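Local coordinates for elicitor protein Hrip2 (Magnaporthe oryzae, PDB 5FID) that probably acts as a secreted fungal elicitor that triggers defence responses in the host plant, at residues A[77-82]-A[120-125]; A[62-67]-A[82-87]; A[90-95]-A[103-108]. The protein carries 1 engineered substitution. All coordinates share one frame; numbering follows the deposited sequence.

Contact 1 (A[77-82]-A[120-125])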
loop_
_atom_site.group_PDB
_atom_site.type_symbol
_atom_site.label_atom_id
_atom_site.label_comp_id
_atom_site.label_asym_id
_atom_site.label_seq_id
_atom_site.Cartn_x
_atom_site.Cartn_y
_atom_site.Cartn_z
ATOM N N TYR A 77 3.630 -6.194 0.110
ATOM C CA TYR A 77 2.467 -5.496 -0.413
ATOM C C TYR A 77 1.385 -6.515 -0.753
ATOM O O TYR A 77 1.693 -7.621 -1.179
ATOM C CB TYR A 77 2.864 -4.681 -1.646
ATOM C CG TYR A 77 3.991 -3.689 -1.382
ATOM C CD1 TYR A 77 3.750 -2.486 -0.727
ATOM C CD2 TYR A 77 5.291 -3.959 -1.779
ATOM C CE1 TYR A 77 4.783 -1.575 -0.489
ATOM C CE2 TYR A 77 6.319 -3.061 -1.535
ATOM C CZ TYR A 77 6.059 -1.874 -0.897
ATOM O OH TYR A 77 7.088 -0.983 -0.665
ATOM N N TYR A 78 0.124 -6.151 -0.546
ATOM C CA TYR A 78 -0.981 -7.087 -0.737
ATOM C C TYR A 78 -2.216 -6.336 -1.216
ATOM O O TYR A 78 -2.492 -5.219 -0.771
ATOM C CB TYR A 78 -1.295 -7.849 0.564
ATOM C CG TYR A 78 -1.302 -6.941 1.767
ATOM C CD1 TYR A 78 -0.114 -6.583 2.388
ATOM C CD2 TYR A 78 -2.485 -6.419 2.265
ATOM C CE1 TYR A 78 -0.100 -5.726 3.471
ATOM C CE2 TYR A 78 -2.478 -5.569 3.352
ATOM C CZ TYR A 78 -1.284 -5.225 3.947
ATOM O OH TYR A 78 -1.271 -4.359 5.029
ATOM N N GLU A 79 -2.958 -6.962 -2.123
ATOM C CA GLU A 79 -4.119 -6.343 -2.742
ATOM C C GLU A 79 -5.234 -7.372 -2.815
ATOM O O GLU A 79 -5.019 -8.494 -3.277
ATOM C CB GLU A 79 -3.764 -5.880 -4.156
ATOM C CG GLU A 79 -4.936 -5.336 -4.984
ATOM C CD GLU A 79 -4.516 -4.889 -6.378
ATOM O OE1 GLU A 79 -3.397 -5.248 -6.822
ATOM O OE2 GLU A 79 -5.306 -4.168 -7.044
ATOM N N LEU A 80 -6.416 -6.991 -2.348
ATOM C CA LEU A 80 -7.604 -7.830 -2.481
ATOM C C LEU A 80 -8.460 -7.223 -3.583
ATOM O O LEU A 80 -9.087 -6.188 -3.380
ATOM C CB LEU A 80 -8.382 -7.866 -1.162
ATOM C CG LEU A 80 -9.647 -8.733 -1.155
ATOM C CD1 LEU A 80 -9.290 -10.193 -1.384
ATOM C CD2 LEU A 80 -10.395 -8.575 0.169
ATOM N N SER A 81 -8.486 -7.863 -4.755
ATOM C CA SER A 81 -9.049 -7.218 -5.945
ATOM C C SER A 81 -10.267 -7.914 -6.524
ATOM O O SER A 81 -10.280 -9.135 -6.675
ATOM C CB SER A 81 -7.981 -7.105 -7.028
ATOM O OG SER A 81 -8.509 -6.525 -8.211
ATOM N N SER A 82 -11.291 -7.128 -6.855
ATOM C CA SER A 82 -12.433 -7.645 -7.609
ATOM C C SER A 82 -12.423 -7.143 -9.054
ATOM O O SER A 82 -13.467 -7.134 -9.714
ATOM C CB SER A 82 -13.754 -7.255 -6.941
ATOM O OG SER A 82 -13.925 -5.843 -6.921
ATOM N N LYS A 120 -7.862 1.829 -6.954
ATOM C CA LYS A 120 -6.945 0.780 -6.523
ATOM C C LYS A 120 -6.718 0.828 -5.020
ATOM O O LYS A 120 -6.605 1.900 -4.421
ATOM C CB LYS A 120 -5.609 0.893 -7.267
ATOM C CG LYS A 120 -5.741 0.687 -8.768
ATOM C CD LYS A 120 -6.056 -0.775 -9.096
ATOM C CE LYS A 120 -4.794 -1.523 -9.482
ATOM N NZ LYS A 120 -5.024 -2.989 -9.677
ATOM N N LYS A 121 -6.667 -0.347 -4.409
ATOM C CA LYS A 121 -6.437 -0.447 -2.980
ATOM C C LYS A 121 -5.379 -1.506 -2.768
ATOM O O LYS A 121 -5.626 -2.698 -2.933
ATOM C CB LYS A 121 -7.742 -0.753 -2.238
ATOM C CG LYS A 121 -8.679 0.460 -2.202
ATOM C CD LYS A 121 -9.933 0.212 -1.386
ATOM C CE LYS A 121 -10.777 1.486 -1.294
ATOM N NZ LYS A 121 -12.061 1.233 -0.559
ATOM N N VAL A 122 -4.173 -1.037 -2.466
ATOM C CA VAL A 122 -3.015 -1.893 -2.284
ATOM C C VAL A 122 -2.361 -1.397 -1.014
ATOM O O VAL A 122 -2.215 -0.192 -0.842
ATOM C CB VAL A 122 -2.048 -1.762 -3.489
ATOM C CG1 VAL A 122 -0.832 -2.673 -3.332
ATOM C CG2 VAL A 122 -2.766 -2.098 -4.778
ATOM N N TYR A 123 -2.010 -2.307 -0.108
ATOM C CA TYR A 123 -1.410 -1.909 1.161
ATOM C C TYR A 123 -0.033 -2.517 1.373
ATOM O O TYR A 123 0.243 -3.618 0.885
ATOM C CB TYR A 123 -2.317 -2.271 2.341
ATOM C CG TYR A 123 -3.695 -1.667 2.256
ATOM C CD1 TYR A 123 -3.877 -0.293 2.267
ATOM C CD2 TYR A 123 -4.815 -2.468 2.182
ATOM C CE1 TYR A 123 -5.146 0.264 2.194
ATOM C CE2 TYR A 123 -6.084 -1.921 2.106
ATOM C CZ TYR A 123 -6.239 -0.558 2.109
ATOM O OH TYR A 123 -7.502 -0.020 2.040
ATOM N N GLY A 124 0.814 -1.787 2.100
ATOM C CA GLY A 124 2.134 -2.259 2.489
ATOM C C GLY A 124 2.263 -2.481 3.993
ATOM O O GLY A 124 1.563 -1.853 4.796
ATOM N N CYS A 125 3.176 -3.372 4.377
ATOM C CA CYS A 125 3.371 -3.731 5.771
ATOM C C CYS A 125 4.809 -4.225 5.939
ATOM O O CYS A 125 5.320 -4.927 5.069
ATOM C CB CYS A 125 2.386 -4.852 6.130
ATOM S SG CYS A 125 2.337 -5.366 7.849
#
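Tyr78 and Tyr123 form the hydrogen-bonded pair of this antiparallel strand contact: Tyr78 N reaches Tyr123 O at 2.9 Å, and Tyr123 N returns a nearly straight bond (177°) to Tyr78 O. The tight part lies on the face they share. With chi1 at 44°, CG of Tyr78 sits between its backbone N and carbonyl carbon, which folds the ring back over the neighbouring strand. One ring face takes Tyr123 O, 3.3 Å from CD1 and toward the rim, while CE2 presses on Tyr123 CB at 3.5 Å. Cys125 CB meets the ring edge, 3.7 Å from CE1, and Tyr78 OH hydrogen-bonds Gln102 O. On the other face, Tyr77 CD1 lies 3.6 Å from Gly124 CA, and the Tyr77 ring stacks on Tyr77 of the second subunit. Toward Lys120 and Lys121 the backbones diverge and side-chain ends take over. Extended Glu79 gives the syn lone pair of OE2 to Lys120 NZ at 2.9 Å, Glu79 CD lying 3.7 Å from Val122 CG2. OE2 also bonds Ser115 OG, and Lys120 NZ pairs with Glu83. Against the dense packing at Tyr78, Lys121 is the looser, more open side, its chain turning away to Gly112 O. This is antiparallel pairing at the margin of the six-stranded sheet: 123-126, tied by the Cys125-Cys101 disulfide, is outermost within the chain, and the Lys120, Val122 and Gly124 backbones bond to the second subunit.

Contact 2 (A[62-67]-A[82-87]). Engineered in segment 62-67: Met63 (natural residue Leu).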
loop_
_atom_site.group_PDB
_atom_site.type_symbol
_atom_site.label_atom_id
_atom_site.label_comp_id
_atom_site.label_asym_id
_atom_site.label_seq_id
_atom_site.Cartn_x
_atom_site.Cartn_y
_atom_site.Cartn_z
ATOM N N PRO A 62 -12.598 -14.433 -11.742
ATOM C CA PRO A 62 -12.144 -14.697 -10.379
ATOM C C PRO A 62 -11.880 -13.423 -9.582
ATOM O O PRO A 62 -11.600 -12.348 -10.127
ATOM C CB PRO A 62 -10.806 -15.386 -10.607
ATOM C CG PRO A 62 -10.261 -14.659 -11.820
ATOM C CD PRO A 62 -11.466 -14.333 -12.683
HETATM N N MSE A 63 -11.934 -13.572 -8.269
HETATM C CA MSE A 63 -11.387 -12.571 -7.385
HETATM C C MSE A 63 -9.890 -12.824 -7.425
HETATM O O MSE A 63 -9.465 -13.877 -7.873
HETATM C CB MSE A 63 -11.928 -12.796 -5.978
HETATM C CG MSE A 63 -11.702 -11.638 -5.048
HETATM SE SE MSE A 63 -12.035 -12.244 -3.229
HETATM C CE MSE A 63 -10.532 -13.453 -2.953
ATOM N N PHE A 64 -9.076 -11.852 -7.025
ATOM C CA PHE A 64 -7.652 -12.143 -6.850
ATOM C C PHE A 64 -7.004 -11.519 -5.630
ATOM O O PHE A 64 -7.463 -10.502 -5.100
ATOM C CB PHE A 64 -6.820 -11.959 -8.148
ATOM C CG PHE A 64 -6.371 -10.547 -8.440
ATOM C CD1 PHE A 64 -5.298 -9.980 -7.760
ATOM C CD2 PHE A 64 -6.956 -9.823 -9.472
ATOM C CE1 PHE A 64 -4.853 -8.686 -8.056
ATOM C CE2 PHE A 64 -6.517 -8.525 -9.780
ATOM C CZ PHE A 64 -5.468 -7.960 -9.073
ATOM N N ILE A 65 -5.942 -12.173 -5.173
ATOM C CA ILE A 65 -5.123 -11.656 -4.093
ATOM C C ILE A 65 -3.750 -11.457 -4.689
ATOM O O ILE A 65 -3.135 -12.406 -5.175
ATOM C CB ILE A 65 -5.022 -12.668 -2.938
ATOM C CG1 ILE A 65 -6.414 -12.893 -2.326
ATOM C CG2 ILE A 65 -4.031 -12.172 -1.882
ATOM C CD1 ILE A 65 -6.681 -14.312 -1.946
ATOM N N GLY A 66 -3.267 -10.221 -4.682
ATOM C CA GLY A 66 -1.954 -9.962 -5.238
ATOM C C GLY A 66 -0.982 -9.679 -4.117
ATOM O O GLY A 66 -1.337 -9.012 -3.152
ATOM N N TYR A 67 0.239 -10.185 -4.228
ATOM C CA TYR A 67 1.262 -9.836 -3.253
ATOM C C TYR A 67 2.618 -9.662 -3.920
ATOM O O TYR A 67 2.878 -10.240 -4.967
ATOM C CB TYR A 67 1.342 -10.888 -2.142
ATOM C CG TYR A 67 1.891 -12.228 -2.575
ATOM C CD1 TYR A 67 1.042 -13.251 -2.979
ATOM C CD2 TYR A 67 3.256 -12.480 -2.560
ATOM C CE1 TYR A 67 1.540 -14.496 -3.361
ATOM C CE2 TYR A 67 3.762 -13.704 -2.949
ATOM C CZ TYR A 67 2.905 -14.711 -3.343
ATOM O OH TYR A 67 3.422 -15.934 -3.724
ATOM N N SER A 82 -11.291 -7.128 -6.855
ATOM C CA SER A 82 -12.433 -7.645 -7.609
ATOM C C SER A 82 -12.423 -7.143 -9.054
ATOM O O SER A 82 -13.467 -7.134 -9.714
ATOM C CB SER A 82 -13.754 -7.255 -6.941
ATOM O OG SER A 82 -13.925 -5.843 -6.921
ATOM N N GLU A 83 -11.249 -6.746 -9.550
ATOM C CA GLU A 83 -11.120 -6.183 -10.901
ATOM C C GLU A 83 -11.467 -7.157 -12.014
ATOM O O GLU A 83 -11.812 -6.738 -13.120
ATOM C CB GLU A 83 -9.697 -5.670 -11.145
ATOM C CG GLU A 83 -9.326 -4.407 -10.409
ATOM C CD GLU A 83 -7.836 -4.165 -10.451
ATOM O OE1 GLU A 83 -7.079 -5.003 -9.893
ATOM O OE2 GLU A 83 -7.416 -3.150 -11.049
ATOM N N TRP A 84 -11.354 -8.452 -11.735
ATOM C CA TRP A 84 -11.685 -9.470 -12.735
ATOM C C TRP A 84 -12.953 -10.234 -12.383
ATOM O O TRP A 84 -13.329 -11.174 -13.091
ATOM C CB TRP A 84 -10.533 -10.470 -12.897
ATOM C CG TRP A 84 -9.191 -9.822 -13.153
ATOM C CD1 TRP A 84 -8.965 -8.566 -13.634
ATOM C CD2 TRP A 84 -7.899 -10.408 -12.933
ATOM N NE1 TRP A 84 -7.610 -8.332 -13.732
ATOM C CE2 TRP A 84 -6.933 -9.446 -13.305
ATOM C CE3 TRP A 84 -7.467 -11.644 -12.445
ATOM C CZ2 TRP A 84 -5.555 -9.690 -13.218
ATOM C CZ3 TRP A 84 -6.098 -11.889 -12.366
ATOM C CH2 TRP A 84 -5.159 -10.913 -12.744
ATOM N N GLY A 85 -13.597 -9.837 -11.288
ATOM C CA GLY A 85 -14.792 -10.510 -10.806
ATOM C C GLY A 85 -14.758 -10.700 -9.293
ATOM O O GLY A 85 -13.766 -10.387 -8.654
ATOM N N ASN A 86 -15.851 -11.191 -8.718
ATOM C CA ASN A 86 -15.889 -11.557 -7.306
ATOM C C ASN A 86 -17.070 -12.460 -7.013
ATOM O O ASN A 86 -18.188 -11.980 -6.816
ATOM C CB ASN A 86 -15.964 -10.339 -6.382
ATOM C CG ASN A 86 -15.928 -10.739 -4.908
ATOM O OD1 ASN A 86 -15.673 -11.908 -4.574
ATOM N ND2 ASN A 86 -16.176 -9.784 -4.024
ATOM N N PRO A 87 -16.817 -13.776 -6.972
ATOM C CA PRO A 87 -17.844 -14.793 -6.735
ATOM C C PRO A 87 -18.386 -14.694 -5.321
ATOM O O PRO A 87 -19.433 -15.278 -5.021
ATOM C CB PRO A 87 -17.074 -16.110 -6.885
ATOM C CG PRO A 87 -15.862 -15.774 -7.667
ATOM C CD PRO A 87 -15.503 -14.377 -7.254
HETATM O O HOH W 1 -10.572 -9.882 -9.534
#
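Phe64 and Trp84 make the main side-chain contact, their rings meeting obliquely with planes 41° apart and the Phe64 centroid 4.3 Å from that of the Trp84 six-membered ring. Phe64 CD2 stands over one indole face, offset toward the rim and 3.5 Å from Trp84 CE3. CZ at the far end of the phenyl ring lies 3.5 Å from Glu83 OE1, the ring and carboxylate planes being 37° apart. Pro62 meets the edge of the indole with CG and approaches Trp84 CB with CD. Between Pro62 and Phe64, the engineered Met63, present as selenomethionine, runs beside Asn86, and Met63 SE lies 3.9 Å from Asn86 OD1; Met63 CB also touches Pro87 CD.

Behind this shell stand the backbones. No direct hydrogen bond joins the two segments; a water bridges them instead, accepting from Trp84 N at 2.7 Å and probably donating to Pro62 O. The type I turn from Ser82 to Gly85, closed by Gly85 N to Ser82 O, brings Glu83 and Trp84 up against the start of the strand. With chi1 at 84°, Phe64 projects its ring toward that turn, and its ring edge has Gly66 N in plane. Glu83 is fixed from outside, OE1 by Ser81 OG and OE2 by the salt bridge to Lys120, while Asn86 OD1 accepts from Phe88 N. Trp84 also rests on Thr50 and Lys52, so the indole spans from Phe64 of strand 63-69 to the neighbouring strand 49-54. Chemically, the direct adhesion is mainly apolar and aromatic, and the polar link passes through one ordered water; the two carbonyls of Pro62 and Gly85, 3.3 Å apart between their O atoms, are both acceptors and cannot bond each other.

Contact 3 (A[90-95]-A[103-108])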
loop_
_atom_site.group_PDB
_atom_site.type_symbol
_atom_site.label_atom_id
_atom_site.label_comp_id
_atom_site.label_asym_id
_atom_site.label_seq_id
_atom_site.Cartn_x
_atom_site.Cartn_y
_atom_site.Cartn_z
ATOM N N ASP A 90 -21.424 -11.413 -2.174
ATOM C CA ASP A 90 -22.533 -11.470 -1.223
ATOM C C ASP A 90 -22.104 -11.927 0.179
ATOM O O ASP A 90 -22.942 -12.062 1.071
ATOM C CB ASP A 90 -23.617 -12.425 -1.751
ATOM C CG ASP A 90 -23.103 -13.853 -1.946
ATOM O OD1 ASP A 90 -21.915 -14.032 -2.291
ATOM O OD2 ASP A 90 -23.889 -14.813 -1.755
ATOM N N LYS A 91 -20.808 -12.179 0.366
ATOM C CA LYS A 91 -20.285 -12.687 1.639
ATOM C C LYS A 91 -19.160 -11.799 2.163
ATOM O O LYS A 91 -18.731 -10.868 1.485
ATOM C CB LYS A 91 -19.762 -14.110 1.466
ATOM C CG LYS A 91 -20.799 -15.102 0.998
ATOM C CD LYS A 91 -21.888 -15.300 2.058
ATOM C CE LYS A 91 -22.900 -16.329 1.586
ATOM N NZ LYS A 91 -22.856 -16.413 0.098
ATOM N N ARG A 92 -18.679 -12.085 3.369
ATOM C CA ARG A 92 -17.566 -11.319 3.924
ATOM C C ARG A 92 -16.236 -11.923 3.467
ATOM O O ARG A 92 -16.060 -13.145 3.480
ATOM C CB ARG A 92 -17.636 -11.296 5.455
ATOM C CG ARG A 92 -16.502 -10.512 6.114
ATOM C CD ARG A 92 -16.736 -10.329 7.612
ATOM N NE ARG A 92 -17.981 -9.614 7.876
ATOM C CZ ARG A 92 -18.091 -8.293 7.984
ATOM N NH1 ARG A 92 -17.027 -7.511 7.857
ATOM N NH2 ARG A 92 -19.275 -7.754 8.223
ATOM N N VAL A 93 -15.314 -11.066 3.044
ATOM C CA VAL A 93 -13.962 -11.489 2.687
ATOM C C VAL A 93 -12.953 -10.606 3.407
ATOM O O VAL A 93 -13.055 -9.374 3.385
ATOM C CB VAL A 93 -13.711 -11.425 1.162
ATOM C CG1 VAL A 93 -12.266 -11.767 0.842
ATOM C CG2 VAL A 93 -14.645 -12.384 0.422
ATOM N N THR A 94 -11.982 -11.242 4.059
ATOM C CA THR A 94 -10.928 -10.513 4.758
ATOM C C THR A 94 -9.592 -10.830 4.114
ATOM O O THR A 94 -9.408 -11.912 3.571
ATOM C CB THR A 94 -10.879 -10.893 6.254
ATOM O OG1 THR A 94 -10.595 -12.293 6.378
ATOM C CG2 THR A 94 -12.211 -10.601 6.921
ATOM N N LEU A 95 -8.663 -9.885 4.163
ATOM C CA LEU A 95 -7.288 -10.159 3.765
ATOM C C LEU A 95 -6.413 -9.392 4.732
ATOM O O LEU A 95 -6.508 -8.167 4.826
ATOM C CB LEU A 95 -7.021 -9.701 2.327
ATOM C CG LEU A 95 -5.578 -9.906 1.835
ATOM C CD1 LEU A 95 -5.294 -11.381 1.609
ATOM C CD2 LEU A 95 -5.306 -9.111 0.555
ATOM N N ASP A 103 -5.685 -3.541 6.860
ATOM C CA ASP A 103 -6.223 -4.803 6.351
ATOM C C ASP A 103 -7.366 -4.532 5.384
ATOM O O ASP A 103 -7.801 -3.391 5.210
ATOM C CB ASP A 103 -6.803 -5.653 7.500
ATOM C CG ASP A 103 -5.738 -6.238 8.415
ATOM O OD1 ASP A 103 -4.557 -5.867 8.280
ATOM O OD2 ASP A 103 -6.087 -7.057 9.298
ATOM N N PHE A 104 -7.865 -5.602 4.777
ATOM C CA PHE A 104 -9.156 -5.575 4.109
ATOM C C PHE A 104 -10.127 -6.341 4.990
ATOM O O PHE A 104 -9.861 -7.490 5.375
ATOM C CB PHE A 104 -9.088 -6.295 2.762
ATOM C CG PHE A 104 -8.339 -5.551 1.692
ATOM C CD1 PHE A 104 -9.021 -4.757 0.775
ATOM C CD2 PHE A 104 -6.967 -5.680 1.565
ATOM C CE1 PHE A 104 -8.345 -4.090 -0.236
ATOM C CE2 PHE A 104 -6.285 -5.011 0.553
ATOM C CZ PHE A 104 -6.977 -4.216 -0.345
ATOM N N ASN A 105 -11.251 -5.726 5.324
ATOM C CA ASN A 105 -12.348 -6.474 5.924
ATOM C C ASN A 105 -13.604 -6.060 5.182
ATOM O O ASN A 105 -14.257 -5.082 5.535
ATOM C CB ASN A 105 -12.459 -6.207 7.428
ATOM C CG ASN A 105 -13.637 -6.930 8.062
ATOM O OD1 ASN A 105 -14.277 -7.773 7.433
ATOM N ND2 ASN A 105 -13.928 -6.600 9.318
ATOM N N CYS A 106 -13.915 -6.809 4.130
ATOM C CA CYS A 106 -14.964 -6.429 3.196
ATOM C C CYS A 106 -16.278 -7.105 3.545
ATOM O O CYS A 106 -16.447 -8.319 3.377
ATOM C CB CYS A 106 -14.534 -6.729 1.750
ATOM S SG CYS A 106 -13.057 -5.776 1.213
ATOM N N ALA A 107 -17.206 -6.301 4.050
ATOM C CA ALA A 107 -18.508 -6.787 4.470
ATOM C C ALA A 107 -19.263 -7.319 3.265
ATOM O O ALA A 107 -18.949 -6.954 2.124
ATOM C CB ALA A 107 -19.290 -5.650 5.138
ATOM N N PRO A 108 -20.255 -8.191 3.504
ATOM C CA PRO A 108 -21.134 -8.643 2.423
ATOM C C PRO A 108 -21.668 -7.473 1.598
ATOM O O PRO A 108 -22.135 -6.481 2.174
ATOM C CB PRO A 108 -22.278 -9.319 3.178
ATOM C CG PRO A 108 -21.609 -9.886 4.402
ATOM C CD PRO A 108 -20.544 -8.881 4.780
HETATM O O HOH W 2 -18.046 -8.583 0.024
#
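Val93-Cys106 and Leu95-Phe104 are the hydrogen-bonded pairs of an antiparallel beta hairpin formed by strands 93-96 and 104-106, and Thr94-Asn105 is the non-hydrogen-bonded pair between them. Each bonded pair has both N-H...O links, the shortest from Cys106 N to Val93 O at 2.8 Å. On the buried face Leu95 and Phe104 run side by side, CD2 to CD2 at 3.9 Å, and pack with Val93 and Cys106 around Leu80; Cys106 is in disulfide linkage with Cys113. Across the opposite face Arg92 reaches along the partner strand. Its CB touches Pro108 CD and Cys106 O, and CG, set opposite the backbone N by a chi1 of 180°, closes to 3.5 Å from Cys106 O. CD passes Asn105 OD1 at 3.6 Å. A bend at chi3 (-59°) then takes NE past Pro108 CD, which with Ala107 CA lies over the guanidinium, and NH2 sits 3.7 Å from Ala107 CB. NH1 ends the chain on Asn105 OD1; Thr94 CG2 packs against the same oxygen, Asn105 OD1, at 3.5 Å. Beyond the paired strands a water lies within hydrogen-bonding distance of both Lys91 O and Ala107 O and links them. The bond from Arg92 NH1 to Asn105 OD1 is 2.8 Å long; the oxygen lies in the guanidinium plane, whereas the donor stands 39° out of the amide carbonyl plane.

How the contacts relate
Contacts 1 and 2 meet in the six-stranded antiparallel sheet, where strand 75-81 lies between 63-69 and 123-126; their centres are about 11 Å apart, they share Ser82, and their segments alternate along the chain. Contact 3 belongs to the second, mixed sheet, with its centre about 13 Å from that of contact 1 and 12 Å from that of contact 2. In sequence it is nested inside the loop closed by contact 1 and follows contact 2. The two sheets pack through apolar side chains: Leu80 on Leu95, Ile65 on Leu95 and Tyr123 on Phe104. Together they join the edge of one sheet, the loop over it and the hairpin at the end of the other, in a compact all-beta protein.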